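Local coordinates for protein B-agarase (Saccharophagus degradans, PDB 4BQ2) that hydrolyses the beta-1,4-galactosidic linkages of agarose as an exo-acting beta-agarase of glycoside hydrolase family 50, at residues W62-F67 / A114-H119; A70-D75 / A167-S172; D230-E235 / E384-E389; A234-K239 / R400-D405. All blocks are in the same frame, centred on the assembly; numbering follows the deposited sequence. Where two conformers were deposited one is given.

In the fold
Contacts 1 and 2 belong to the CBM-like region. Contact 2 is buried and wholly apolar, joining strands 70-79 and 166-174 across a layered beta core. Contact 1, 11 Å away between centres, is also buried but lies where loops leave that core, and it adds a serine-to-carbonyl bond to its greasy touch; strands 110-115 and 70-79, neighbours in a sheet, connect the two. Contacts 3 and 4, far from this pair and only partly buried, start from the same helix, 222-235. Contact 3 takes it to helix 378-387, contact 4 to helix 394-410. Here single waters bridge polar groups beside leucine packing, slight in contact 3 and larger in contact 4, and Val402 touches side chains of both.

Contact 1: W62-F67 / A114-H119; sequences WDWSEF and AKLSGH
Ser117 and Phe67 bring the two backbones closest, CA to CA 7.2 Å, where a type I turn running from Trp64 to Phe67 meets the chain just after strand 110-115 has ended. The hydroxyl of Ser117 bridges the gap: OG donates to the carbonyl O of Phe67 at 2.7 Å, with a C=O...donor angle of 134° and the donor tilted 34° out of the carbonyl plane. The serine torsion (chi1 59°) sets OG between its own backbone N and carbonyl carbon. The same OG accepts from the backbone N of Ala70, so one hydroxyl ties the end of the turn to the first residue of the next strand. Beside this polar join, Leu116 sends one methyl against the indole of Trp64, CD1 lying 3.8 Å from CE3 on the six-membered ring, and the two side chains meet at a slant. One face of that indole carries CB of Trp62, 3.5 Å above the plane. Phe67 starts out toward 114-119 but its ring leads away, with Trp64 CA in the ring plane at its edge. Further out, Asp63 OD1 takes both the backbone N and the hydroxyl of Ser65, forming an Asx turn just ahead of the type I turn. Chemically, a buried hydroxyl used as both donor and acceptor satisfies a turn carbonyl, while the leucine methyl and the indole make an apolar touch beside it.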
loop_
_atom_site.group_PDB
_atom_site.type_symbol
_atom_site.label_atom_id
_atom_site.label_comp_id
_atom_site.label_asym_id
_atom_site.label_seq_id
_atom_site.Cartn_x
_atom_site.Cartn_y
_atom_site.Cartn_z
ATOM N N TRP A 62 -32.525 7.892 0.568
ATOM C CA TRP A 62 -33.082 7.758 1.926
ATOM C C TRP A 62 -32.739 8.974 2.764
ATOM O O TRP A 62 -31.606 9.429 2.746
ATOM C CB TRP A 62 -32.470 6.566 2.672
ATOM C CG TRP A 62 -32.878 5.167 2.287
ATOM C CD1 TRP A 62 -34.082 4.567 2.512
ATOM C CD2 TRP A 62 -32.039 4.163 1.704
ATOM N NE1 TRP A 62 -34.059 3.272 2.065
ATOM C CE2 TRP A 62 -32.812 2.995 1.573
ATOM C CE3 TRP A 62 -30.710 4.149 1.256
ATOM C CZ2 TRP A 62 -32.309 1.821 1.015
ATOM C CZ3 TRP A 62 -30.209 2.977 0.691
ATOM C CH2 TRP A 62 -31.011 1.832 0.582
ATOM N N ASP A 63 -33.701 9.479 3.532
ATOM C CA ASP A 63 -33.426 10.551 4.489
ATOM C C ASP A 63 -33.225 9.996 5.894
ATOM O O ASP A 63 -34.198 9.703 6.614
ATOM C CB ASP A 63 -34.533 11.615 4.479
ATOM C CG ASP A 63 -34.231 12.804 5.404
ATOM O OD1 ASP A 63 -33.256 12.766 6.186
ATOM O OD2 ASP A 63 -34.991 13.787 5.364
ATOM N N TRP A 64 -31.953 9.836 6.273
ATOM C CA TRP A 64 -31.591 9.395 7.623
ATOM C C TRP A 64 -30.947 10.520 8.438
ATOM O O TRP A 64 -30.156 10.257 9.357
ATOM C CB TRP A 64 -30.617 8.193 7.557
ATOM C CG TRP A 64 -31.142 6.948 6.852
ATOM C CD1 TRP A 64 -32.451 6.536 6.755
ATOM C CD2 TRP A 64 -30.361 5.956 6.168
ATOM N NE1 TRP A 64 -32.526 5.347 6.054
ATOM C CE2 TRP A 64 -31.260 4.970 5.686
ATOM C CE3 TRP A 64 -28.983 5.785 5.947
ATOM C CZ2 TRP A 64 -30.829 3.849 4.972
ATOM C CZ3 TRP A 64 -28.557 4.664 5.228
ATOM C CH2 TRP A 64 -29.478 3.718 4.746
ATOM N N SER A 65 -31.269 11.770 8.113
ATOM C CA SER A 65 -30.658 12.906 8.799
ATOM C C SER A 65 -30.945 12.974 10.306
ATOM O O SER A 65 -30.221 13.644 11.039
ATOM C CB SER A 65 -31.023 14.237 8.119
ATOM O OG SER A 65 -32.393 14.527 8.311
ATOM N N GLU A 66 -31.967 12.273 10.785
ATOM C CA GLU A 66 -32.255 12.308 12.222
ATOM C C GLU A 66 -31.280 11.414 12.995
ATOM O O GLU A 66 -31.145 11.545 14.214
ATOM C CB GLU A 66 -33.700 11.906 12.525
ATOM C CG GLU A 66 -33.972 10.408 12.535
ATOM C CD GLU A 66 -34.523 9.881 11.224
ATOM O OE1 GLU A 66 -34.146 10.402 10.131
ATOM O OE2 GLU A 66 -35.337 8.926 11.290
ATOM N N PHE A 67 -30.598 10.514 12.282
ATOM C CA PHE A 67 -29.622 9.617 12.912
ATOM C C PHE A 67 -28.300 10.314 13.159
ATOM O O PHE A 67 -27.332 10.127 12.406
ATOM C CB PHE A 67 -29.415 8.358 12.080
ATOM C CG PHE A 67 -30.585 7.429 12.106
ATOM C CD1 PHE A 67 -30.866 6.686 13.239
ATOM C CD2 PHE A 67 -31.412 7.299 10.998
ATOM C CE1 PHE A 67 -31.948 5.825 13.271
ATOM C CE2 PHE A 67 -32.503 6.441 11.023
ATOM C CZ PHE A 67 -32.763 5.695 12.157
ATOM N N ALA A 114 -21.052 -0.207 10.114
ATOM C CA ALA A 114 -20.365 0.923 9.554
ATOM C C ALA A 114 -21.020 2.183 10.068
ATOM O O ALA A 114 -22.205 2.439 9.815
ATOM C CB ALA A 114 -20.400 0.874 8.024
ATOM N N LYS A 115 -20.246 2.965 10.805
ATOM C CA LYS A 115 -20.729 4.232 11.353
ATOM C C LYS A 115 -21.212 5.182 10.248
ATOM O O LYS A 115 -20.557 5.325 9.230
ATOM C CB LYS A 115 -19.622 4.868 12.205
ATOM C CG LYS A 115 -19.499 4.281 13.604
ATOM C CD LYS A 115 -18.185 4.720 14.207
ATOM C CE LYS A 115 -18.000 4.176 15.605
ATOM N NZ LYS A 115 -16.531 3.954 15.768
ATOM N N LEU A 116 -22.390 5.791 10.432
ATOM C CA LEU A 116 -22.851 6.815 9.513
ATOM C C LEU A 116 -22.581 8.196 10.045
ATOM O O LEU A 116 -22.445 9.151 9.286
ATOM C CB LEU A 116 -24.354 6.689 9.327
ATOM C CG LEU A 116 -24.873 5.434 8.643
ATOM C CD1 LEU A 116 -26.379 5.420 8.722
ATOM C CD2 LEU A 116 -24.418 5.367 7.190
ATOM N N SER A 117 -22.576 8.297 11.370
ATOM C CA SER A 117 -22.436 9.560 12.114
ATOM C C SER A 117 -21.991 9.269 13.549
ATOM O O SER A 117 -22.163 8.154 14.055
ATOM C CB SER A 117 -23.776 10.278 12.173
ATOM O OG SER A 117 -24.739 9.436 12.813
ATOM N N GLY A 118 -21.417 10.285 14.197
ATOM C CA GLY A 118 -21.106 10.210 15.605
ATOM C C GLY A 118 -19.699 9.728 15.925
ATOM O O GLY A 118 -18.936 9.352 15.027
ATOM N N HIS A 119 -19.371 9.761 17.221
ATOM C CA HIS A 119 -18.161 9.156 17.778
ATOM C C HIS A 119 -16.932 9.648 17.042
ATOM O O HIS A 119 -16.748 10.865 16.885
ATOM C CB HIS A 119 -18.302 7.618 17.806
ATOM C CG HIS A 119 -19.396 7.129 18.707
ATOM N ND1 HIS A 119 -19.371 5.883 19.305
ATOM C CD2 HIS A 119 -20.536 7.729 19.136
ATOM C CE1 HIS A 119 -20.464 5.732 20.036
ATOM N NE2 HIS A 119 -21.182 6.844 19.957
#

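Contact 2: A70-D75 / A167-S172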
loop_
_atom_site.group_PDB
_atom_site.type_symbol
_atom_site.label_atom_id
_atom_site.label_comp_id
_atom_site.label_asym_id
_atom_site.label_seq_id
_atom_site.Cartn_x
_atom_site.Cartn_y
_atom_site.Cartn_z
ATOM N N ALA A 70 -25.282 7.143 14.587
ATOM C CA ALA A 70 -25.821 5.831 14.266
ATOM C C ALA A 70 -24.929 5.093 13.294
ATOM O O ALA A 70 -24.073 5.706 12.674
ATOM C CB ALA A 70 -27.226 5.963 13.684
ATOM N N SER A 71 -25.146 3.780 13.183
ATOM C CA SER A 71 -24.386 2.927 12.276
ATOM C C SER A 71 -25.341 2.056 11.477
ATOM O O SER A 71 -26.406 1.701 11.937
ATOM C CB SER A 71 -23.409 2.010 13.056
ATOM O OG SER A 71 -22.442 2.779 13.742
ATOM N N LEU A 72 -24.902 1.704 10.277
ATOM C CA LEU A 72 -25.524 0.738 9.428
ATOM C C LEU A 72 -24.966 -0.652 9.756
ATOM O O LEU A 72 -23.737 -0.856 9.764
ATOM C CB LEU A 72 -25.127 1.081 7.990
ATOM C CG LEU A 72 -25.766 0.403 6.804
ATOM C CD1 LEU A 72 -27.270 0.696 6.814
ATOM C CD2 LEU A 72 -25.096 0.945 5.524
ATOM N N TYR A 73 -25.872 -1.597 9.981
ATOM C CA TYR A 73 -25.524 -2.964 10.370
ATOM C C TYR A 73 -25.913 -3.980 9.325
ATOM O O TYR A 73 -26.966 -3.836 8.713
ATOM C CB TYR A 73 -26.295 -3.307 11.645
ATOM C CG TYR A 73 -25.646 -2.800 12.884
ATOM C CD1 TYR A 73 -25.687 -1.447 13.208
ATOM C CD2 TYR A 73 -24.976 -3.667 13.745
ATOM C CE1 TYR A 73 -25.090 -0.963 14.352
ATOM C CE2 TYR A 73 -24.375 -3.183 14.904
ATOM C CZ TYR A 73 -24.446 -1.840 15.200
ATOM O OH TYR A 73 -23.869 -1.342 16.346
ATOM N N PHE A 74 -25.093 -5.025 9.164
ATOM C CA PHE A 74 -25.413 -6.179 8.303
ATOM C C PHE A 74 -24.998 -7.436 9.042
ATOM O O PHE A 74 -23.931 -7.435 9.686
ATOM C CB PHE A 74 -24.574 -6.180 7.004
ATOM C CG PHE A 74 -24.585 -4.897 6.231
ATOM C CD1 PHE A 74 -23.808 -3.819 6.621
ATOM C CD2 PHE A 74 -25.283 -4.821 5.032
ATOM C CE1 PHE A 74 -23.796 -2.636 5.882
ATOM C CE2 PHE A 74 -25.299 -3.639 4.285
ATOM C CZ PHE A 74 -24.543 -2.561 4.703
ATOM N N ASP A 75 -25.818 -8.491 8.970
ATOM C CA ASP A 75 -25.391 -9.827 9.421
ATOM C C ASP A 75 -24.882 -10.533 8.170
ATOM O O ASP A 75 -25.562 -10.544 7.148
ATOM C CB ASP A 75 -26.549 -10.637 10.041
ATOM C CG ASP A 75 -27.109 -10.018 11.327
ATOM O OD1 ASP A 75 -26.556 -9.018 11.839
ATOM O OD2 ASP A 75 -28.175 -10.514 11.774
ATOM N N ALA A 167 -27.999 7.552 -1.298
ATOM C CA ALA A 167 -28.465 7.152 -2.625
ATOM C C ALA A 167 -28.096 5.736 -3.017
ATOM O O ALA A 167 -28.757 5.131 -3.857
ATOM C CB ALA A 167 -27.965 8.132 -3.695
ATOM N N LYS A 168 -27.029 5.198 -2.434
ATOM C CA LYS A 168 -26.603 3.896 -2.865
ATOM C C LYS A 168 -25.782 3.215 -1.785
ATOM O O LYS A 168 -24.990 3.865 -1.105
ATOM C CB LYS A 168 -25.790 4.024 -4.140
ATOM C CG LYS A 168 -25.297 2.709 -4.703
ATOM C CD LYS A 168 -24.264 2.955 -5.785
ATOM C CE LYS A 168 -24.807 2.612 -7.131
ATOM N NZ LYS A 168 -23.618 2.256 -7.970
ATOM N N ILE A 169 -26.013 1.917 -1.631
ATOM C CA ILE A 169 -25.233 1.110 -0.703
ATOM C C ILE A 169 -24.736 -0.102 -1.470
ATOM O O ILE A 169 -25.515 -0.937 -1.939
ATOM C CB ILE A 169 -26.050 0.665 0.530
ATOM C CG1 ILE A 169 -26.473 1.891 1.339
ATOM C CG2 ILE A 169 -25.239 -0.307 1.392
ATOM C CD1 ILE A 169 -27.469 1.568 2.430
ATOM N N SER A 170 -23.421 -0.208 -1.572
ATOM C CA SER A 170 -22.826 -1.239 -2.391
ATOM C C SER A 170 -21.982 -2.185 -1.541
ATOM O O SER A 170 -21.236 -1.718 -0.695
ATOM C CB SER A 170 -21.933 -0.541 -3.428
ATOM O OG SER A 170 -21.151 -1.492 -4.067
ATOM N N LEU A 171 -22.153 -3.494 -1.740
ATOM C CA LEU A 171 -21.243 -4.511 -1.215
ATOM C C LEU A 171 -20.614 -5.252 -2.388
ATOM O O LEU A 171 -21.310 -5.876 -3.170
ATOM C CB LEU A 171 -21.967 -5.499 -0.289
ATOM C CG LEU A 171 -22.295 -5.000 1.131
ATOM C CD1 LEU A 171 -23.209 -5.987 1.840
ATOM C CD2 LEU A 171 -21.056 -4.751 1.978
ATOM N N SER A 172 -19.290 -5.191 -2.508
ATOM C CA SER A 172 -18.634 -5.777 -3.664
ATOM C C SER A 172 -17.438 -6.647 -3.313
ATOM O O SER A 172 -16.760 -6.418 -2.310
ATOM C CB SER A 172 -18.192 -4.719 -4.681
ATOM O OG SER A 172 -17.352 -3.697 -4.104
#
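The ring of Phe74 meets strand 167-172 at two places: Ile169 CG2 lies at its edge, near the ring plane and 4.1 Å from CZ, while Leu171 CD1 comes in obliquely, 4.0 Å from CD2 and equally far from CE2. The phenylalanine and Leu171 side chains run past one another, pointing opposite ways. Tyr73, the other flat group, points off the far side of its strand and has Ser71 O in its plane at the edge. Next along, Leu72 and Ile169 meet tip to tip, CD2 to CD1 at 3.9 Å. Leu72 CG stands anti to the backbone N (chi1 -171°), and this carries its methyls across toward the isoleucine. Ile169 therefore serves two partners, its CD1 branch taking Leu72 and its CG2 branch taking Phe74. All four side chains are buried hydrocarbon. The strand axes approach to 11.6 Å and cross at -41°, too far apart for backbone pairing and consistent with facing layers of a beta sandwich, as is common in CBM-like modules. Strand 70-79 pairs with strands 110-115 and 180-191 on its side, and strand 166-174 pairs with strands 51-56 and 84-92 on the other; Leu88 touches both Phe74 and Ile169, Phe86 lies against Leu171, and Ile187 adds a contact to Phe74.

Contact 3: D230-E235 / E384-E389; sequences DVELAE and ERKYGE
A single water is held between Glu232, Lys386 and Tyr387, a polar link between helix 222-235 and the end of helix 378-387. It donates to Glu232 OE1 at 2.8 Å, accepts from Lys386 NZ at 2.7 Å, and is hydrogen-bonded to Tyr387 OH at 2.9 Å. The two charged atoms themselves stay 4.2 Å apart, Glu232 OE1 to Lys386 NZ, too far for a salt bridge, and the water fills the gap, bonded to both. Their side chains cross at about a right angle. The glutamate runs out extended, CG anti to the backbone N (chi1 -175°), while the lysine bends at its third torsion (chi3 67°) as it swings NZ across to the water. Each charge has a firmer partner of its own: Glu232 OE2 pairs with Arg406, and Lys386 NZ with Asp725. The same two helices are also joined directly, Arg229 bonding to Lys386 O and His226 to Arg385 O. Beside the water lies a looser apolar touch, Leu233 CD2 being 4.5 Å from CE1 of the Tyr387 ring and meeting it obliquely. Within its own helix Lys386 lays CB over the centre of that ring, 4.0 Å above the plane. The helix ends right after the tyrosine, at Gly388, whose positive phi takes the chain out of helical geometry. The chemistry implies a shared network more than a tight interface: Glu232, Arg406, Lys386 and Asp725 probably balance one another's charges, with the water joining carboxylate, ammonium and phenol hydroxyl.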
loop_
_atom_site.group_PDB
_atom_site.type_symbol
_atom_site.label_atom_id
_atom_site.label_comp_id
_atom_site.label_asym_id
_atom_site.label_seq_id
_atom_site.Cartn_x
_atom_site.Cartn_y
_atom_site.Cartn_z
ATOM N N ASP A 230 14.825 -18.323 21.321
ATOM C CA ASP A 230 15.652 -19.565 21.376
ATOM C C ASP A 230 15.163 -20.648 20.446
ATOM O O ASP A 230 15.966 -21.358 19.870
ATOM C CB ASP A 230 15.735 -20.153 22.791
ATOM C CG ASP A 230 16.498 -19.276 23.759
ATOM O OD1 ASP A 230 17.353 -18.463 23.332
ATOM O OD2 ASP A 230 16.234 -19.411 24.974
ATOM N N VAL A 231 13.852 -20.797 20.333
ATOM C CA VAL A 231 13.216 -21.816 19.499
ATOM C C VAL A 231 13.535 -21.543 18.029
ATOM O O VAL A 231 13.920 -22.441 17.276
ATOM C CB VAL A 231 11.678 -21.834 19.748
ATOM C CG1 VAL A 231 10.928 -22.552 18.644
ATOM C CG2 VAL A 231 11.360 -22.510 21.089
ATOM N N GLU A 232 13.415 -20.278 17.634
ATOM C CA GLU A 232 13.668 -19.919 16.250
ATOM C C GLU A 232 15.160 -20.057 15.908
ATOM O O GLU A 232 15.516 -20.664 14.895
ATOM C CB GLU A 232 13.149 -18.496 15.966
ATOM C CG GLU A 232 13.311 -18.171 14.496
ATOM C CD GLU A 232 12.971 -16.744 14.104
ATOM O OE1 GLU A 232 12.814 -15.859 14.975
ATOM O OE2 GLU A 232 12.865 -16.538 12.885
ATOM N N LEU A 233 16.036 -19.505 16.744
ATOM C CA LEU A 233 17.470 -19.547 16.479
ATOM C C LEU A 233 18.002 -20.987 16.318
ATOM O O LEU A 233 18.916 -21.227 15.527
ATOM C CB LEU A 233 18.257 -18.799 17.547
ATOM C CG LEU A 233 18.034 -17.291 17.751
ATOM C CD1 LEU A 233 19.063 -16.737 18.724
ATOM C CD2 LEU A 233 18.074 -16.508 16.439
ATOM N N ALA A 234 17.400 -21.937 17.026
ATOM C CA ALA A 234 17.793 -23.340 16.901
ATOM C C ALA A 234 17.440 -23.901 15.523
ATOM O O ALA A 234 18.090 -24.823 15.062
ATOM C CB ALA A 234 17.195 -24.191 18.021
ATOM N N GLU A 235 16.454 -23.307 14.847
ATOM C CA GLU A 235 16.040 -23.785 13.518
ATOM C C GLU A 235 16.744 -23.085 12.359
ATOM O O GLU A 235 16.829 -23.621 11.269
ATOM C CB GLU A 235 14.517 -23.741 13.375
ATOM C CG GLU A 235 13.833 -24.716 14.332
ATOM C CD GLU A 235 12.475 -24.237 14.830
ATOM O OE1 GLU A 235 11.784 -23.511 14.080
ATOM O OE2 GLU A 235 12.088 -24.601 15.977
ATOM N N GLU A 384 16.593 -5.026 20.859
ATOM C CA GLU A 384 17.553 -4.935 21.967
ATOM C C GLU A 384 17.164 -5.900 23.081
ATOM O O GLU A 384 18.029 -6.629 23.628
ATOM C CB GLU A 384 17.703 -3.517 22.508
ATOM C CG GLU A 384 18.862 -3.411 23.504
ATOM C CD GLU A 384 19.120 -1.996 23.971
ATOM O OE1 GLU A 384 18.743 -1.033 23.283
ATOM O OE2 GLU A 384 19.709 -1.852 25.054
ATOM N N ARG A 385 15.867 -5.964 23.393
ATOM C CA ARG A 385 15.407 -6.902 24.425
ATOM C C ARG A 385 15.769 -8.330 24.089
ATOM O O ARG A 385 16.191 -9.079 24.973
ATOM C CB ARG A 385 13.889 -6.836 24.618
ATOM C CG ARG A 385 13.411 -5.573 25.343
ATOM C CD ARG A 385 11.891 -5.667 25.518
ATOM N NE ARG A 385 11.357 -4.641 26.408
ATOM C CZ ARG A 385 10.535 -3.649 26.063
ATOM N NH1 ARG A 385 10.129 -3.490 24.813
ATOM N NH2 ARG A 385 10.111 -2.792 26.992
ATOM N N LYS A 386 15.593 -8.728 22.826
ATOM C CA LYS A 386 15.877 -10.121 22.402
ATOM C C LYS A 386 17.340 -10.489 22.325
ATOM O O LYS A 386 17.729 -11.600 22.734
ATOM C CB LYS A 386 15.293 -10.421 21.014
ATOM C CG LYS A 386 13.817 -10.761 20.993
ATOM C CD LYS A 386 13.293 -11.015 19.569
ATOM C CE LYS A 386 13.878 -12.269 18.941
ATOM N NZ LYS A 386 13.077 -12.732 17.756
ATOM N N TYR A 387 18.137 -9.584 21.760
ATOM C CA TYR A 387 19.503 -9.933 21.392
ATOM C C TYR A 387 20.542 -9.317 22.283
ATOM O O TYR A 387 21.709 -9.720 22.229
ATOM C CB TYR A 387 19.789 -9.599 19.908
ATOM C CG TYR A 387 18.876 -10.338 18.941
ATOM C CD1 TYR A 387 18.695 -11.710 19.036
ATOM C CD2 TYR A 387 18.216 -9.664 17.918
ATOM C CE1 TYR A 387 17.860 -12.403 18.153
ATOM C CE2 TYR A 387 17.368 -10.342 17.032
ATOM C CZ TYR A 387 17.218 -11.724 17.158
ATOM O OH TYR A 387 16.422 -12.406 16.293
ATOM N N GLY A 388 20.109 -8.354 23.106
ATOM C CA GLY A 388 20.976 -7.652 24.039
ATOM C C GLY A 388 22.112 -6.960 23.306
ATOM O O GLY A 388 22.029 -6.729 22.089
ATOM N N GLU A 389 23.186 -6.658 24.044
ATOM C CA GLU A 389 24.391 -6.045 23.466
ATOM C C GLU A 389 25.717 -6.762 23.771
ATOM O O GLU A 389 26.097 -6.906 24.938
ATOM C CB GLU A 389 24.487 -4.593 23.895
ATOM C CG GLU A 389 23.387 -3.745 23.315
ATOM C CD GLU A 389 23.662 -2.282 23.510
ATOM O OE1 GLU A 389 23.933 -1.896 24.663
ATOM O OE2 GLU A 389 23.636 -1.518 22.527
HETATM O O HOH W 1 14.646 -14.713 16.768
#

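Contact 4: A234-K239 / R400-D405; sequences AELDGK and REVTVD
Leu236 lies across helix 394-410, and its CB faces CB of Asp405 at 4.2 Å. Further out the branches part: CD1 touches CG1 of Val402 at 4.0 Å, and CD2 lies 4.0 Å from the carbonyl O of Asp405. The torsion chi1 of -60° sets CG beside the leucine's own backbone N and anti to its carbonyl carbon, and from there the two methyls reach over the helix turn between Val402 and Asp405. Leucine and valine cross at about a right angle. Two residues on, the backbone takes over the contact. Gly238 CA comes 3.6 Å from Asp405 OD1, which is packing and not a bond; the glycine has positive phi, and it is here that the chains come closest, CA to CA 4.7 Å between Gly238 and Asp405. A water bridges the two backbones, accepting from Gly238 N at 2.7 Å and donating to Asp405 O at 2.8 Å. The aspartate carboxylate has its strong partner in Arg428, a salt bridge through OD1. The turn in 234-239 is shaped from within, for Asp237 OD1 accepts from Lys239 N at 2.9 Å with an angle of 160°, an Asx turn, the N-H coming from above the carboxylate plane. In the fold, the chain leaving helix 222-235 meets helix 394-410 through Leu236 and Gly238, and Leu236 also touches Arg406 and Asn409, while Thr403, on the side of the helix turned from this chain, bonds to Tyr701.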
loop_
_atom_site.group_PDB
_atom_site.type_symbol
_atom_site.label_atom_id
_atom_site.label_comp_id
_atom_site.label_asym_id
_atom_site.label_seq_id
_atom_site.Cartn_x
_atom_site.Cartn_y
_atom_site.Cartn_z
ATOM N N ALA A 234 17.400 -21.937 17.026
ATOM C CA ALA A 234 17.793 -23.340 16.901
ATOM C C ALA A 234 17.440 -23.901 15.523
ATOM O O ALA A 234 18.090 -24.823 15.062
ATOM C CB ALA A 234 17.195 -24.191 18.021
ATOM N N GLU A 235 16.454 -23.307 14.847
ATOM C CA GLU A 235 16.040 -23.785 13.518
ATOM C C GLU A 235 16.744 -23.085 12.359
ATOM O O GLU A 235 16.829 -23.621 11.269
ATOM C CB GLU A 235 14.517 -23.741 13.375
ATOM C CG GLU A 235 13.833 -24.716 14.332
ATOM C CD GLU A 235 12.475 -24.237 14.830
ATOM O OE1 GLU A 235 11.784 -23.511 14.080
ATOM O OE2 GLU A 235 12.088 -24.601 15.977
ATOM N N LEU A 236 17.261 -21.890 12.604
ATOM C CA LEU A 236 17.964 -21.143 11.579
ATOM C C LEU A 236 19.439 -21.513 11.509
ATOM O O LEU A 236 20.211 -21.269 12.453
ATOM C CB LEU A 236 17.795 -19.632 11.818
ATOM C CG LEU A 236 16.332 -19.160 11.785
ATOM C CD1 LEU A 236 16.279 -17.692 12.184
ATOM C CD2 LEU A 236 15.661 -19.385 10.434
ATOM N N ASP A 237 19.830 -22.103 10.386
ATOM C CA ASP A 237 21.196 -22.620 10.234
ATOM C C ASP A 237 21.887 -21.976 9.039
ATOM O O ASP A 237 22.991 -22.366 8.680
ATOM C CB ASP A 237 21.165 -24.132 10.043
ATOM C CG ASP A 237 20.236 -24.561 8.917
ATOM O OD1 ASP A 237 19.885 -23.753 8.036
ATOM O OD2 ASP A 237 19.835 -25.728 8.898
ATOM N N GLY A 238 21.237 -21.002 8.418
ATOM C CA GLY A 238 21.829 -20.329 7.252
ATOM C C GLY A 238 21.783 -21.114 5.941
ATOM O O GLY A 238 22.309 -20.661 4.939
ATOM N N LYS A 239 21.137 -22.275 5.923
ATOM C CA LYS A 239 21.138 -23.107 4.711
ATOM C C LYS A 239 20.009 -22.756 3.704
ATOM O O LYS A 239 18.832 -22.777 4.057
ATOM C CB LYS A 239 21.112 -24.617 5.081
ATOM C CG LYS A 239 22.406 -25.150 5.706
ATOM C CD LYS A 239 22.282 -26.617 6.136
ATOM C CE LYS A 239 23.076 -26.902 7.426
ATOM N NZ LYS A 239 23.023 -28.327 7.904
ATOM N N ARG A 400 20.278 -8.234 11.430
ATOM C CA ARG A 400 20.610 -8.398 10.001
ATOM C C ARG A 400 20.991 -9.848 9.656
ATOM O O ARG A 400 20.552 -10.393 8.634
ATOM C CB ARG A 400 21.679 -7.381 9.550
ATOM C CG ARG A 400 21.222 -5.925 9.712
ATOM C CD ARG A 400 22.138 -4.905 9.037
ATOM N NE ARG A 400 22.226 -3.686 9.840
ATOM C CZ ARG A 400 23.301 -3.325 10.536
ATOM N NH1 ARG A 400 24.406 -4.059 10.490
ATOM N NH2 ARG A 400 23.287 -2.219 11.249
ATOM N N GLU A 401 21.777 -10.479 10.528
ATOM C CA GLU A 401 22.190 -11.867 10.309
ATOM C C GLU A 401 21.007 -12.814 10.370
ATOM O O GLU A 401 20.838 -13.646 9.484
ATOM C CB GLU A 401 23.251 -12.314 11.324
ATOM C CG GLU A 401 23.646 -13.770 11.095
ATOM C CD GLU A 401 24.824 -14.196 11.942
ATOM O OE1 GLU A 401 25.900 -13.599 11.785
ATOM O OE2 GLU A 401 24.658 -15.133 12.744
ATOM N N VAL A 402 20.185 -12.687 11.421
ATOM C CA VAL A 402 18.979 -13.500 11.546
ATOM C C VAL A 402 18.014 -13.235 10.369
ATOM O O VAL A 402 17.373 -14.148 9.884
ATOM C CB VAL A 402 18.259 -13.179 12.904
ATOM C CG1 VAL A 402 16.865 -13.772 12.953
ATOM C CG2 VAL A 402 19.098 -13.700 14.083
ATOM N N THR A 403 17.883 -11.981 9.937
ATOM C CA THR A 403 17.002 -11.659 8.802
ATOM C C THR A 403 17.437 -12.420 7.528
ATOM O O THR A 403 16.627 -13.049 6.862
ATOM C CB THR A 403 16.978 -10.133 8.560
ATOM O OG1 THR A 403 16.273 -9.531 9.667
ATOM C CG2 THR A 403 16.295 -9.763 7.223
ATOM N N VAL A 404 18.714 -12.344 7.191
ATOM C CA VAL A 404 19.225 -13.106 6.032
ATOM C C VAL A 404 19.004 -14.623 6.253
ATOM O O VAL A 404 18.510 -15.331 5.361
ATOM C CB VAL A 404 20.733 -12.788 5.730
ATOM C CG1 VAL A 404 21.270 -13.669 4.627
ATOM C CG2 VAL A 404 20.899 -11.343 5.310
ATOM N N ASP A 405 19.304 -15.114 7.453
ATOM C CA ASP A 405 19.096 -16.551 7.750
ATOM C C ASP A 405 17.621 -16.938 7.588
ATOM O O ASP A 405 17.325 -18.013 7.084
ATOM C CB ASP A 405 19.556 -16.900 9.175
ATOM C CG ASP A 405 21.092 -16.975 9.304
ATOM O OD1 ASP A 405 21.836 -16.896 8.266
ATOM O OD2 ASP A 405 21.562 -17.116 10.448
HETATM O O HOH W 2 18.648 -20.299 7.917
#